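Lipoprotein (Colwellia psychrerythraea, PDB 3O0Y) is of unknown function but is probably a lipid-modified, largely helical protein of a family placed in the zincin-like metallopeptidase clan. Local coordinates at residues 66-71 with 168-173; 105-110 with 595-600; 417-422 with 430-435; 505-510 with 526-531. All coordinates share one frame; numbering follows the deposited sequence.

Interaction 1: residues 66-71 with 168-173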
loop_
_atom_site.group_PDB
_atom_site.type_symbol
_atom_site.label_atom_id
_atom_site.label_comp_id
_atom_site.label_asym_id
_atom_site.label_seq_id
_atom_site.Cartn_x
_atom_site.Cartn_y
_atom_site.Cartn_z
ATOM N N SER A 66 -7.101 20.900 -10.500
ATOM C CA SER A 66 -8.529 20.755 -10.326
ATOM C C SER A 66 -9.124 19.726 -11.250
ATOM O O SER A 66 -10.334 19.681 -11.438
ATOM C CB SER A 66 -9.231 22.090 -10.522
ATOM O OG SER A 66 -9.073 22.587 -11.817
ATOM N N ASP A 67 -8.295 18.839 -11.764
ATOM C CA ASP A 67 -8.810 17.767 -12.601
ATOM C C ASP A 67 -9.301 16.593 -11.755
ATOM O O ASP A 67 -8.858 16.347 -10.615
ATOM C CB ASP A 67 -7.739 17.263 -13.570
ATOM C CG ASP A 67 -7.448 18.242 -14.740
ATOM O OD1 ASP A 67 -7.960 19.394 -14.761
ATOM O OD2 ASP A 67 -6.679 17.835 -15.649
ATOM N N MET A 68 -10.194 15.840 -12.368
ATOM C CA MET A 68 -10.764 14.661 -11.799
ATOM C C MET A 68 -10.294 13.440 -12.626
ATOM O O MET A 68 -9.832 13.587 -13.785
ATOM C CB MET A 68 -12.312 14.757 -11.812
ATOM C CG MET A 68 -13.054 13.586 -11.092
ATOM S SD MET A 68 -12.520 13.055 -9.453
ATOM C CE MET A 68 -12.381 14.709 -8.584
ATOM N N GLU A 69 -10.395 12.250 -12.030
ATOM C CA GLU A 69 -10.122 10.998 -12.722
ATOM C C GLU A 69 -11.457 10.413 -13.229
ATOM O O GLU A 69 -12.449 10.521 -12.546
ATOM C CB GLU A 69 -9.505 10.031 -11.754
ATOM C CG GLU A 69 -8.151 10.488 -11.235
ATOM C CD GLU A 69 -7.539 9.616 -10.119
ATOM O OE1 GLU A 69 -8.184 8.650 -9.606
ATOM O OE2 GLU A 69 -6.380 9.947 -9.697
ATOM N N PHE A 70 -11.424 9.801 -14.407
ATOM C CA PHE A 70 -12.568 9.147 -14.996
ATOM C C PHE A 70 -12.215 7.749 -15.426
ATOM O O PHE A 70 -11.072 7.434 -15.854
ATOM C CB PHE A 70 -13.106 9.958 -16.172
ATOM C CG PHE A 70 -13.405 11.400 -15.806
ATOM C CD1 PHE A 70 -14.390 11.707 -14.888
ATOM C CD2 PHE A 70 -12.635 12.418 -16.326
ATOM C CE1 PHE A 70 -14.635 13.049 -14.521
ATOM C CE2 PHE A 70 -12.881 13.737 -15.976
ATOM C CZ PHE A 70 -13.887 14.042 -15.107
ATOM N N TYR A 71 -13.210 6.902 -15.366
ATOM C CA TYR A 71 -13.002 5.458 -15.385
ATOM C C TYR A 71 -13.882 4.745 -16.398
ATOM O O TYR A 71 -14.129 3.566 -16.246
ATOM C CB TYR A 71 -13.256 4.865 -13.974
ATOM C CG TYR A 71 -12.148 5.251 -13.043
ATOM C CD1 TYR A 71 -10.979 4.562 -13.057
ATOM C CD2 TYR A 71 -12.235 6.400 -12.268
ATOM C CE1 TYR A 71 -9.908 4.928 -12.218
ATOM C CE2 TYR A 71 -11.207 6.802 -11.504
ATOM C CZ TYR A 71 -10.026 6.061 -11.470
ATOM O OH TYR A 71 -8.982 6.475 -10.691
ATOM N N ILE A 168 -13.287 22.863 -4.689
ATOM C CA ILE A 168 -14.675 23.005 -5.093
ATOM C C ILE A 168 -14.927 22.445 -6.480
ATOM O O ILE A 168 -15.927 21.737 -6.729
ATOM C CB ILE A 168 -15.118 24.496 -4.937
ATOM C CG1 ILE A 168 -15.238 24.796 -3.448
ATOM C CG2 ILE A 168 -16.453 24.775 -5.662
ATOM C CD1 ILE A 168 -15.149 26.311 -3.134
ATOM N N VAL A 169 -14.031 22.799 -7.381
ATOM C CA VAL A 169 -14.108 22.367 -8.773
ATOM C C VAL A 169 -14.013 20.823 -8.865
ATOM O O VAL A 169 -14.717 20.182 -9.657
ATOM C CB VAL A 169 -13.052 23.075 -9.585
ATOM C CG1 VAL A 169 -12.888 22.427 -10.932
ATOM C CG2 VAL A 169 -13.459 24.589 -9.695
ATOM N N ARG A 170 -13.140 20.255 -8.044
ATOM C CA ARG A 170 -13.044 18.779 -7.991
ATOM C C ARG A 170 -14.330 18.133 -7.514
ATOM O O ARG A 170 -14.848 17.182 -8.151
ATOM C CB ARG A 170 -11.830 18.374 -7.132
ATOM C CG ARG A 170 -10.560 18.442 -7.977
ATOM C CD ARG A 170 -9.363 17.795 -7.262
ATOM N NE ARG A 170 -8.297 17.403 -8.198
ATOM C CZ ARG A 170 -7.035 17.207 -7.845
ATOM N NH1 ARG A 170 -6.658 17.295 -6.576
ATOM N NH2 ARG A 170 -6.166 16.832 -8.762
ATOM N N LEU A 171 -14.886 18.662 -6.415
ATOM C CA LEU A 171 -16.175 18.139 -5.899
ATOM C C LEU A 171 -17.302 18.182 -6.919
ATOM O O LEU A 171 -18.118 17.258 -6.997
ATOM C CB LEU A 171 -16.592 18.866 -4.601
ATOM C CG LEU A 171 -15.681 18.735 -3.375
ATOM C CD1 LEU A 171 -16.171 19.698 -2.303
ATOM C CD2 LEU A 171 -15.560 17.348 -2.826
ATOM N N GLY A 172 -17.318 19.244 -7.733
ATOM C CA GLY A 172 -18.316 19.449 -8.755
ATOM C C GLY A 172 -18.270 18.472 -9.880
ATOM O O GLY A 172 -19.244 18.337 -10.599
ATOM N N GLN A 173 -17.184 17.708 -9.985
ATOM C CA GLN A 173 -17.073 16.695 -11.054
ATOM C C GLN A 173 -17.397 15.282 -10.586
ATOM O O GLN A 173 -17.187 14.298 -11.329
ATOM C CB GLN A 173 -15.656 16.752 -11.589
ATOM C CG GLN A 173 -15.371 18.103 -12.276
ATOM C CD GLN A 173 -13.967 18.208 -12.659
ATOM O OE1 GLN A 173 -13.136 18.799 -11.949
ATOM N NE2 GLN A 173 -13.655 17.596 -13.779
#
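Arg170 reaches out of its helix to grip the backbone of Asp67. Its NE lies 2.7 Å from Asp67 O with an N-H...O angle of 155°, tilted somewhat out of the carbonyl plane, and NH2 adds a weak second bond to the same oxygen. Leaving with CG anti to its carbonyl carbon (chi1 -82°), the arginine chain runs extended to NE, and its CG passes 3.7 Å from Ser66 O, while Ser66 N lies over one guanidinium face. On this tight side Met68 joins in: bent at chi2 and chi3, both near +48°, it brings CE within 3.5 Å of Arg170 O and 4.0 Å of Arg170 CB. Residues 66-71 are an irregular loop between helices 57-60 and 73-92, laid across the C-terminal end of helix 161-172 where Gln173 takes the N-cap position of helix 174-190. NH1 of Arg170 bonds to Thr51 OG1, so the same side chain also ties in helix 47-53. A leucine in place of Arg170 would probably leave both Asp67 O and the Thr51 hydroxyl without their guanidinium donor, and let the loop shift off the helix end. Farther along the loop, Met68 and Gln173 slide past each other in opposite directions, CB to CB 3.9 Å. The two ends of the contact are more open to solvent: at one, Ser66 CB rests on CG1 of exposed Val169 at 3.7 Å, and at the other partly exposed Phe70 turns its ring edge to the Gln173 amide while pairing with Lys176 in a cation-pi contact.

Interaction 2: residues 105-110 with 595-600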
loop_
_atom_site.group_PDB
_atom_site.type_symbol
_atom_site.label_atom_id
_atom_site.label_comp_id
_atom_site.label_asym_id
_atom_site.label_seq_id
_atom_site.Cartn_x
_atom_site.Cartn_y
_atom_site.Cartn_z
ATOM N N ASN A 105 17.459 0.982 -16.116
ATOM C CA ASN A 105 16.345 1.883 -16.389
ATOM C C ASN A 105 15.438 1.323 -17.479
ATOM O O ASN A 105 14.238 1.393 -17.346
ATOM C CB ASN A 105 16.816 3.272 -16.802
ATOM C CG ASN A 105 17.340 4.114 -15.645
ATOM O OD1 ASN A 105 17.009 3.872 -14.516
ATOM N ND2 ASN A 105 18.106 5.187 -15.975
ATOM N N GLN A 106 16.022 0.781 -18.550
ATOM C CA GLN A 106 15.227 0.220 -19.628
ATOM C C GLN A 106 14.393 -0.923 -19.150
ATOM O O GLN A 106 13.206 -1.004 -19.469
ATOM C CB GLN A 106 16.127 -0.243 -20.794
ATOM C CG GLN A 106 15.311 -0.800 -21.946
ATOM C CD GLN A 106 16.230 -1.147 -23.132
ATOM O OE1 GLN A 106 17.422 -1.415 -22.935
ATOM N NE2 GLN A 106 15.735 -0.989 -24.326
ATOM N N GLN A 107 15.019 -1.856 -18.452
ATOM C CA GLN A 107 14.303 -3.044 -17.972
ATOM C C GLN A 107 13.237 -2.686 -16.960
ATOM O O GLN A 107 12.061 -3.143 -17.083
ATOM C CB GLN A 107 15.262 -4.047 -17.384
ATOM C CG GLN A 107 14.556 -5.307 -16.887
ATOM C CD GLN A 107 15.548 -6.463 -16.574
ATOM O OE1 GLN A 107 16.708 -6.375 -16.967
ATOM N NE2 GLN A 107 15.062 -7.560 -15.930
ATOM N N VAL A 108 13.569 -1.838 -15.995
ATOM C CA VAL A 108 12.598 -1.420 -15.003
ATOM C C VAL A 108 11.468 -0.615 -15.641
ATOM O O VAL A 108 10.293 -0.827 -15.372
ATOM C CB VAL A 108 13.216 -0.629 -13.867
ATOM C CG1 VAL A 108 12.128 -0.082 -12.921
ATOM C CG2 VAL A 108 14.243 -1.540 -13.178
ATOM N N MET A 109 11.794 0.348 -16.495
ATOM C CA MET A 109 10.729 1.131 -17.041
ATOM C C MET A 109 9.812 0.351 -18.019
ATOM O O MET A 109 8.630 0.660 -18.081
ATOM C CB MET A 109 11.250 2.401 -17.705
ATOM C CG MET A 109 11.779 3.397 -16.717
ATOM S SD MET A 109 10.573 4.183 -15.612
ATOM C CE MET A 109 9.476 4.944 -16.879
ATOM N N ALA A 110 10.355 -0.591 -18.783
ATOM C CA ALA A 110 9.491 -1.510 -19.612
ATOM C C ALA A 110 8.558 -2.287 -18.668
ATOM O O ALA A 110 7.366 -2.456 -18.932
ATOM C CB ALA A 110 10.345 -2.481 -20.501
ATOM N N MET A 595 12.808 -8.172 -8.371
ATOM C CA MET A 595 13.829 -9.048 -7.862
ATOM C C MET A 595 14.972 -9.362 -8.819
ATOM O O MET A 595 16.134 -9.453 -8.395
ATOM C CB MET A 595 13.213 -10.302 -7.220
ATOM C CG MET A 595 12.365 -9.985 -5.837
ATOM S SD MET A 595 13.209 -9.242 -4.406
ATOM C CE MET A 595 12.683 -7.513 -4.724
ATOM N N ALA A 596 14.671 -9.496 -10.106
ATOM C CA ALA A 596 15.714 -9.824 -11.074
ATOM C C ALA A 596 16.747 -8.685 -11.159
ATOM O O ALA A 596 17.948 -8.949 -11.273
ATOM C CB ALA A 596 15.117 -10.083 -12.438
ATOM N N VAL A 597 16.297 -7.441 -11.011
ATOM C CA VAL A 597 17.199 -6.314 -11.082
ATOM C C VAL A 597 17.971 -6.184 -9.754
ATOM O O VAL A 597 19.169 -5.885 -9.762
ATOM C CB VAL A 597 16.437 -5.017 -11.401
ATOM C CG1 VAL A 597 17.349 -3.809 -11.279
ATOM C CG2 VAL A 597 15.837 -5.087 -12.798
ATOM N N LEU A 598 17.288 -6.349 -8.634
ATOM C CA LEU A 598 17.977 -6.368 -7.334
ATOM C C LEU A 598 19.100 -7.449 -7.384
ATOM O O LEU A 598 20.218 -7.177 -6.964
ATOM C CB LEU A 598 16.979 -6.667 -6.211
ATOM C CG LEU A 598 17.606 -6.727 -4.793
ATOM C CD1 LEU A 598 18.348 -5.434 -4.430
ATOM C CD2 LEU A 598 16.493 -7.047 -3.760
ATOM N N SER A 599 18.824 -8.625 -7.970
ATOM C CA SER A 599 19.871 -9.703 -7.974
ATOM C C SER A 599 21.056 -9.241 -8.846
ATOM O O SER A 599 22.202 -9.501 -8.504
ATOM C CB SER A 599 19.395 -11.075 -8.479
ATOM O OG SER A 599 18.194 -11.432 -7.762
ATOM N N ARG A 600 20.741 -8.645 -9.991
ATOM C CA ARG A 600 21.796 -8.129 -10.887
ATOM C C ARG A 600 22.673 -7.099 -10.189
ATOM O O ARG A 600 23.910 -7.115 -10.350
ATOM C CB ARG A 600 21.198 -7.501 -12.159
ATOM C CG ARG A 600 22.272 -6.807 -12.968
ATOM C CD ARG A 600 21.674 -6.123 -14.207
ATOM N NE ARG A 600 20.904 -7.121 -14.910
ATOM C CZ ARG A 600 19.723 -6.926 -15.475
ATOM N NH1 ARG A 600 19.115 -5.736 -15.455
ATOM N NH2 ARG A 600 19.150 -7.948 -16.089
#
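Gln107, with CG anti to its backbone N (chi1 -179°) and the chain extended beyond, spans the gap between two antiparallel helices to meet Arg600. The short segments run at 164° with axes 10.7 Å apart, a wide spacing bridged by side chains. OE1 of Gln107 takes two bonds end-on from the Arg600 guanidinium, from NH1 at 2.9 Å and from NH2 at 3.0 Å. The NH2 donor lies in the carbonyl plane on a lone pair, whereas NH1 comes from above that plane; OE1 itself lies in the guanidinium plane. Arg600 NH1 is also hydrogen-bonded to Asn104 OD1. On the way, CD of Gln107 passes 4.0 Å from CG2 of Val597. An alanine here would probably leave both Arg600 NH1 and NH2 without this acceptor and the guanidinium freer to turn. One residue on, buried Val108 sets CG2 against CG2 of Val597 at 3.9 Å, the two side chains crossing at about a right angle; Tyr466 and Arg461 also touch this valine. A single methyl-to-methyl contact inside and a cationic guanidinium gripping a neutral amide oxygen, where both residues are partly exposed, imply a largely polar pairing of helices 100-117 and 595-608 at this point, with little apolar area.

Interaction 3: residues 417-422 with 430-435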
loop_
_atom_site.group_PDB
_atom_site.type_symbol
_atom_site.label_atom_id
_atom_site.label_comp_id
_atom_site.label_asym_id
_atom_site.label_seq_id
_atom_site.Cartn_x
_atom_site.Cartn_y
_atom_site.Cartn_z
ATOM N N TYR A 417 3.687 8.061 9.514
ATOM C CA TYR A 417 3.339 6.831 10.151
ATOM C C TYR A 417 2.037 7.104 10.881
ATOM O O TYR A 417 1.974 7.845 11.840
ATOM C CB TYR A 417 4.484 6.380 11.067
ATOM C CG TYR A 417 4.202 5.278 12.094
ATOM C CD1 TYR A 417 3.171 4.390 11.984
ATOM C CD2 TYR A 417 5.109 5.080 13.113
ATOM C CE1 TYR A 417 2.990 3.380 12.934
ATOM C CE2 TYR A 417 4.894 4.090 14.077
ATOM C CZ TYR A 417 3.858 3.237 13.957
ATOM O OH TYR A 417 3.673 2.236 14.882
ATOM N N TRP A 418 0.981 6.504 10.341
ATOM C CA TRP A 418 -0.313 6.562 10.920
ATOM C C TRP A 418 -0.559 5.398 11.872
ATOM O O TRP A 418 -0.284 4.220 11.538
ATOM C CB TRP A 418 -1.385 6.488 9.876
ATOM C CG TRP A 418 -1.380 7.597 8.922
ATOM C CD1 TRP A 418 -0.647 7.633 7.777
ATOM C CD2 TRP A 418 -2.087 8.861 8.996
ATOM N NE1 TRP A 418 -0.875 8.827 7.102
ATOM C CE2 TRP A 418 -1.734 9.603 7.836
ATOM C CE3 TRP A 418 -2.946 9.434 9.924
ATOM C CZ2 TRP A 418 -2.225 10.894 7.589
ATOM C CZ3 TRP A 418 -3.433 10.718 9.714
ATOM C CH2 TRP A 418 -3.079 11.436 8.520
ATOM N N ILE A 419 -1.062 5.733 13.049
ATOM C CA ILE A 419 -1.413 4.727 14.058
ATOM C C ILE A 419 -2.891 4.774 14.429
ATOM O O ILE A 419 -3.438 5.857 14.604
ATOM C CB ILE A 419 -0.474 4.915 15.315
ATOM C CG1 ILE A 419 -0.716 3.805 16.310
ATOM C CG2 ILE A 419 -0.648 6.280 15.921
ATOM C CD1 ILE A 419 -0.194 2.438 15.886
ATOM N N ASN A 420 -3.548 3.601 14.544
ATOM C CA ASN A 420 -4.973 3.539 14.920
ATOM C C ASN A 420 -5.135 3.446 16.426
ATOM O O ASN A 420 -4.701 2.443 17.029
ATOM C CB ASN A 420 -5.595 2.308 14.303
ATOM C CG ASN A 420 -7.069 2.378 14.295
ATOM O OD1 ASN A 420 -7.691 2.796 15.259
ATOM N ND2 ASN A 420 -7.675 1.965 13.183
ATOM N N LEU A 421 -5.621 4.516 17.050
ATOM C CA LEU A 421 -5.827 4.530 18.493
ATOM C C LEU A 421 -7.249 4.173 18.933
ATOM O O LEU A 421 -7.620 4.403 20.114
ATOM C CB LEU A 421 -5.395 5.872 19.020
ATOM C CG LEU A 421 -4.027 6.451 18.673
ATOM C CD1 LEU A 421 -3.912 7.844 19.259
ATOM C CD2 LEU A 421 -2.994 5.438 19.199
ATOM N N ARG A 422 -8.035 3.574 18.033
ATOM C CA ARG A 422 -9.432 3.287 18.419
ATOM C C ARG A 422 -9.553 2.379 19.639
ATOM O O ARG A 422 -10.344 2.677 20.576
ATOM C CB ARG A 422 -10.193 2.624 17.292
ATOM C CG ARG A 422 -11.699 2.371 17.549
ATOM C CD ARG A 422 -12.403 1.595 16.404
ATOM N NE ARG A 422 -12.297 0.138 16.564
ATOM C CZ ARG A 422 -11.487 -0.691 15.874
ATOM N NH1 ARG A 422 -10.700 -0.286 14.868
ATOM N NH2 ARG A 422 -11.504 -1.984 16.177
ATOM N N PHE A 430 3.441 -5.230 23.347
ATOM C CA PHE A 430 4.470 -6.138 22.741
ATOM C C PHE A 430 4.459 -6.156 21.213
ATOM O O PHE A 430 5.307 -6.772 20.608
ATOM C CB PHE A 430 4.340 -7.550 23.292
ATOM C CG PHE A 430 2.985 -8.189 23.130
ATOM C CD1 PHE A 430 2.552 -8.634 21.903
ATOM C CD2 PHE A 430 2.174 -8.418 24.238
ATOM C CE1 PHE A 430 1.361 -9.260 21.742
ATOM C CE2 PHE A 430 0.922 -9.053 24.100
ATOM C CZ PHE A 430 0.512 -9.489 22.882
ATOM N N GLY A 431 3.459 -5.512 20.594
ATOM C CA GLY A 431 3.413 -5.434 19.138
ATOM C C GLY A 431 3.809 -4.109 18.511
ATOM O O GLY A 431 3.932 -3.991 17.278
ATOM N N LEU A 432 4.030 -3.103 19.349
ATOM C CA LEU A 432 4.258 -1.767 18.840
ATOM C C LEU A 432 5.640 -1.507 18.260
ATOM O O LEU A 432 5.749 -0.709 17.332
ATOM C CB LEU A 432 3.898 -0.766 19.913
ATOM C CG LEU A 432 3.879 0.711 19.558
ATOM C CD1 LEU A 432 2.864 0.991 18.435
ATOM C CD2 LEU A 432 3.491 1.591 20.867
ATOM N N LYS A 433 6.695 -2.081 18.830
ATOM C CA LYS A 433 8.023 -1.877 18.264
ATOM C C LYS A 433 8.045 -2.387 16.834
ATOM O O LYS A 433 8.416 -1.642 15.900
ATOM C CB LYS A 433 9.111 -2.589 19.096
ATOM C CG LYS A 433 9.617 -1.830 20.268
ATOM C CD LYS A 433 10.781 -2.662 20.937
ATOM C CE LYS A 433 11.363 -2.022 22.123
ATOM N NZ LYS A 433 12.330 -2.891 22.855
ATOM N N THR A 434 7.567 -3.628 16.594
ATOM C CA THR A 434 7.720 -4.176 15.251
ATOM C C THR A 434 6.934 -3.366 14.231
ATOM O O THR A 434 7.386 -3.127 13.100
ATOM C CB THR A 434 7.450 -5.684 15.192
ATOM O OG1 THR A 434 8.167 -6.205 14.045
ATOM C CG2 THR A 434 5.931 -6.008 15.178
ATOM N N LEU A 435 5.744 -2.909 14.640
ATOM C CA LEU A 435 4.902 -2.073 13.749
ATOM C C LEU A 435 5.642 -0.790 13.424
ATOM O O LEU A 435 5.641 -0.314 12.280
ATOM C CB LEU A 435 3.581 -1.799 14.377
ATOM C CG LEU A 435 2.629 -0.938 13.558
ATOM C CD1 LEU A 435 2.274 -1.751 12.253
ATOM C CD2 LEU A 435 1.389 -0.595 14.385
#
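The hydroxyl of Tyr417 is pressed against hydrocarbon: its OH lies 3.6 Å from Leu435 CG and 3.9 Å from Leu432 CD1. That buried polar atom is nevertheless satisfied, because it is hydrogen-bonded to Thr436 OG1, one residue beyond Leu435 on the same helix. The tyrosine ring leaves the strand with CG anti to the backbone N (chi1 166°) and crosses the Leu435 side chain obliquely. Two residues along, Ile419 points the same way, as alternate residues of a strand do; its CG1 branch, also anti to the backbone N, carries CD1 to 3.7 Å from Leu435 CD2 and 4.2 Å from Leu432 CD1. Leu435 CD2 thus touches both the tyrosine oxygen and the isoleucine methyl, which approach it from the strand side, while Leu432, one helical turn earlier, closes the contact from the N-terminal end of the helix. Next along the chain, Asn420 makes an Asx turn, its OD1 accepting from Arg422 N at 2.9 Å in the carbonyl plane. Strand 416-419 is the middle one of a small mixed sheet, parallel to 387-390 and antiparallel to 402-405. Trp418, between the two contact residues, bonds through NE1 to Thr405. Helix 353-373 packs on the Tyr417 and Ile419 side through Ile363 and Leu360, and helix 491-515 meets helix 432-439 at Thr434.

Interaction 4: residues 505-510 with 526-531. With SO4 (sulfate ion), chain D.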
loop_
_atom_site.group_PDB
_atom_site.type_symbol
_atom_site.label_atom_id
_atom_site.label_comp_id
_atom_site.label_asym_id
_atom_site.label_seq_id
_atom_site.Cartn_x
_atom_site.Cartn_y
_atom_site.Cartn_z
ATOM N N ALA A 505 3.568 -14.984 6.935
ATOM C CA ALA A 505 3.656 -16.346 6.430
ATOM C C ALA A 505 2.245 -16.908 6.233
ATOM O O ALA A 505 1.943 -17.534 5.184
ATOM C CB ALA A 505 4.500 -17.170 7.403
ATOM N N VAL A 506 1.375 -16.682 7.208
ATOM C CA VAL A 506 -0.035 -17.073 7.049
ATOM C C VAL A 506 -0.644 -16.494 5.789
ATOM O O VAL A 506 -1.459 -17.168 5.113
ATOM C CB VAL A 506 -0.865 -16.757 8.321
ATOM C CG1 VAL A 506 -2.375 -16.937 8.106
ATOM C CG2 VAL A 506 -0.391 -17.681 9.484
ATOM N N ARG A 507 -0.300 -15.232 5.456
ATOM C CA ARG A 507 -0.759 -14.601 4.242
ATOM C C ARG A 507 -0.453 -15.416 3.000
ATOM O O ARG A 507 -1.305 -15.529 2.124
ATOM C CB ARG A 507 -0.193 -13.191 4.100
ATOM C CG ARG A 507 -0.882 -12.198 4.941
ATOM C CD ARG A 507 -0.355 -10.773 4.722
ATOM N NE ARG A 507 -1.210 -9.777 5.346
ATOM C CZ ARG A 507 -0.823 -8.531 5.652
ATOM N NH1 ARG A 507 0.389 -8.087 5.317
ATOM N NH2 ARG A 507 -1.673 -7.707 6.274
ATOM N N LEU A 508 0.708 -16.033 2.922
ATOM C CA LEU A 508 1.034 -16.907 1.755
ATOM C C LEU A 508 0.043 -18.074 1.657
ATOM O O LEU A 508 -0.448 -18.484 0.562
ATOM C CB LEU A 508 2.447 -17.475 1.890
ATOM C CG LEU A 508 3.597 -16.455 1.825
ATOM C CD1 LEU A 508 4.869 -17.330 1.785
ATOM C CD2 LEU A 508 3.496 -15.529 0.574
ATOM N N VAL A 509 -0.293 -18.626 2.823
ATOM C CA VAL A 509 -1.170 -19.774 2.880
ATOM C C VAL A 509 -2.619 -19.407 2.508
ATOM O O VAL A 509 -3.313 -20.094 1.694
ATOM C CB VAL A 509 -1.152 -20.421 4.257
ATOM C CG1 VAL A 509 -2.109 -21.621 4.260
ATOM C CG2 VAL A 509 0.243 -20.919 4.656
ATOM N N VAL A 510 -3.119 -18.326 3.120
ATOM C CA VAL A 510 -4.530 -17.968 2.937
ATOM C C VAL A 510 -4.815 -17.290 1.559
ATOM O O VAL A 510 -5.925 -17.451 1.005
ATOM C CB VAL A 510 -5.137 -17.106 4.114
ATOM C CG1 VAL A 510 -5.129 -17.931 5.463
ATOM C CG2 VAL A 510 -4.455 -15.775 4.254
ATOM N N SER A 526 -10.871 -18.913 9.919
ATOM C CA SER A 526 -10.602 -19.896 10.981
ATOM C C SER A 526 -9.123 -20.204 11.032
ATOM O O SER A 526 -8.505 -20.140 12.094
ATOM C CB SER A 526 -11.353 -21.207 10.728
ATOM O OG SER A 526 -12.745 -20.984 10.846
ATOM N N TYR A 527 -8.510 -20.449 9.863
ATOM C CA TYR A 527 -7.069 -20.814 9.820
ATOM C C TYR A 527 -6.249 -19.661 10.402
ATOM O O TYR A 527 -5.338 -19.864 11.228
ATOM C CB TYR A 527 -6.643 -21.146 8.359
ATOM C CG TYR A 527 -5.193 -21.531 8.207
ATOM C CD1 TYR A 527 -4.703 -22.773 8.619
ATOM C CD2 TYR A 527 -4.240 -20.573 7.841
ATOM C CE1 TYR A 527 -3.339 -23.108 8.463
ATOM C CE2 TYR A 527 -2.915 -20.866 7.841
ATOM C CZ TYR A 527 -2.456 -22.103 8.114
ATOM O OH TYR A 527 -1.116 -22.333 8.016
ATOM N N MET A 528 -6.480 -18.454 9.869
ATOM C CA MET A 528 -5.649 -17.324 10.264
ATOM C C MET A 528 -5.803 -17.017 11.781
ATOM O O MET A 528 -4.810 -16.685 12.483
ATOM C CB MET A 528 -5.939 -16.068 9.414
ATOM C CG MET A 528 -5.212 -14.802 9.842
ATOM S SD MET A 528 -5.331 -13.412 8.517
ATOM C CE MET A 528 -3.874 -13.520 7.762
ATOM N N SER A 529 -7.027 -17.064 12.267
ATOM C CA SER A 529 -7.262 -16.872 13.692
ATOM C C SER A 529 -6.479 -17.872 14.546
ATOM O O SER A 529 -5.705 -17.452 15.459
ATOM C CB SER A 529 -8.755 -17.071 14.003
ATOM O OG SER A 529 -9.384 -15.961 13.543
ATOM N N GLU A 530 -6.643 -19.142 14.210
ATOM C CA GLU A 530 -6.016 -20.242 14.963
ATOM C C GLU A 530 -4.495 -20.174 14.930
ATOM O O GLU A 530 -3.871 -20.444 15.947
ATOM C CB GLU A 530 -6.411 -21.607 14.457
ATOM C CG GLU A 530 -7.849 -21.964 14.747
ATOM C CD GLU A 530 -8.321 -23.185 13.969
ATOM O OE1 GLU A 530 -7.448 -23.929 13.449
ATOM O OE2 GLU A 530 -9.563 -23.401 13.893
ATOM N N GLN A 531 -3.916 -19.761 13.797
ATOM C CA GLN A 531 -2.487 -19.834 13.666
ATOM C C GLN A 531 -1.843 -18.612 14.338
ATOM O O GLN A 531 -0.736 -18.721 14.899
ATOM C CB GLN A 531 -2.074 -19.918 12.170
ATOM C CG GLN A 531 -2.366 -21.219 11.510
ATOM C CD GLN A 531 -1.785 -22.434 12.191
ATOM O OE1 GLN A 531 -0.627 -22.444 12.622
ATOM N NE2 GLN A 531 -2.613 -23.461 12.333
HETATM S S SO4 D . 0.283 -4.370 6.107
HETATM O O1 SO4 D . 1.219 -5.457 6.502
HETATM O O2 SO4 D . 0.325 -3.361 7.112
HETATM O O3 SO4 D . 0.693 -3.694 4.851
HETATM O O4 SO4 D . -1.013 -4.908 5.790
#
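A helical hairpin, helix 491-515 followed by the antiparallel helix 521-532, is closed here by Tyr527 and Met528 packing on a row of valines. The short segments run at 160° with axes 10.4 Å apart. Tyr527, its CG anti to the backbone N (chi1 -180°), lays its ring among three branched side chains: CE2 is 3.7 Å from Val509 CG1 and 4.0 Å from Val506 CG1, and CD2 is 3.7 Å from Val510 CG1. CG of Gln531 sits over one face of that ring, offset toward the rim, and Trp519, from the connection between the helices, meets it edge-to-face. Met528 bends at chi3 so that CE comes 3.7 Å from Val506 CG1, with Arg507 CG just beyond. The rest of Arg507 leads away from the hairpin partner toward a sulfate, probably from the crystallisation liquor, which Arg504, Arg545 and Tyr556 also bind; the cluster is consistent with an anion-binding pocket. Arg507 is fixed there by Tyr546 OH on NE and by a salt bridge from NH2 to Glu542. Arg507 holds the sulfate with two nitrogens, NH2 to sulfate O4 at 2.9 Å and NH1 to sulfate O1 at 3.0 Å, the latter nearly straight at 165°.

Interactions 3 and 4 are buried and mostly apolar, and they lie close together without touching: helix 491-515, half of the hairpin in interaction 4, also touches the helix of interaction 3, and their nearest atoms are about 9 Å apart. The sulfate held at interaction 4 lies about 6 Å from the Leu435 side chain, which is consistent with a pocket bordering both. Interactions 1 and 2 are only partly buried and rely on an arginine: in one it holds a loop carbonyl, in the other a side-chain amide. Interaction 2 joins segments 485 residues apart, enclosing interactions 3 and 4 within its loop, whereas interaction 1 lies across the chain's centre from interaction 4.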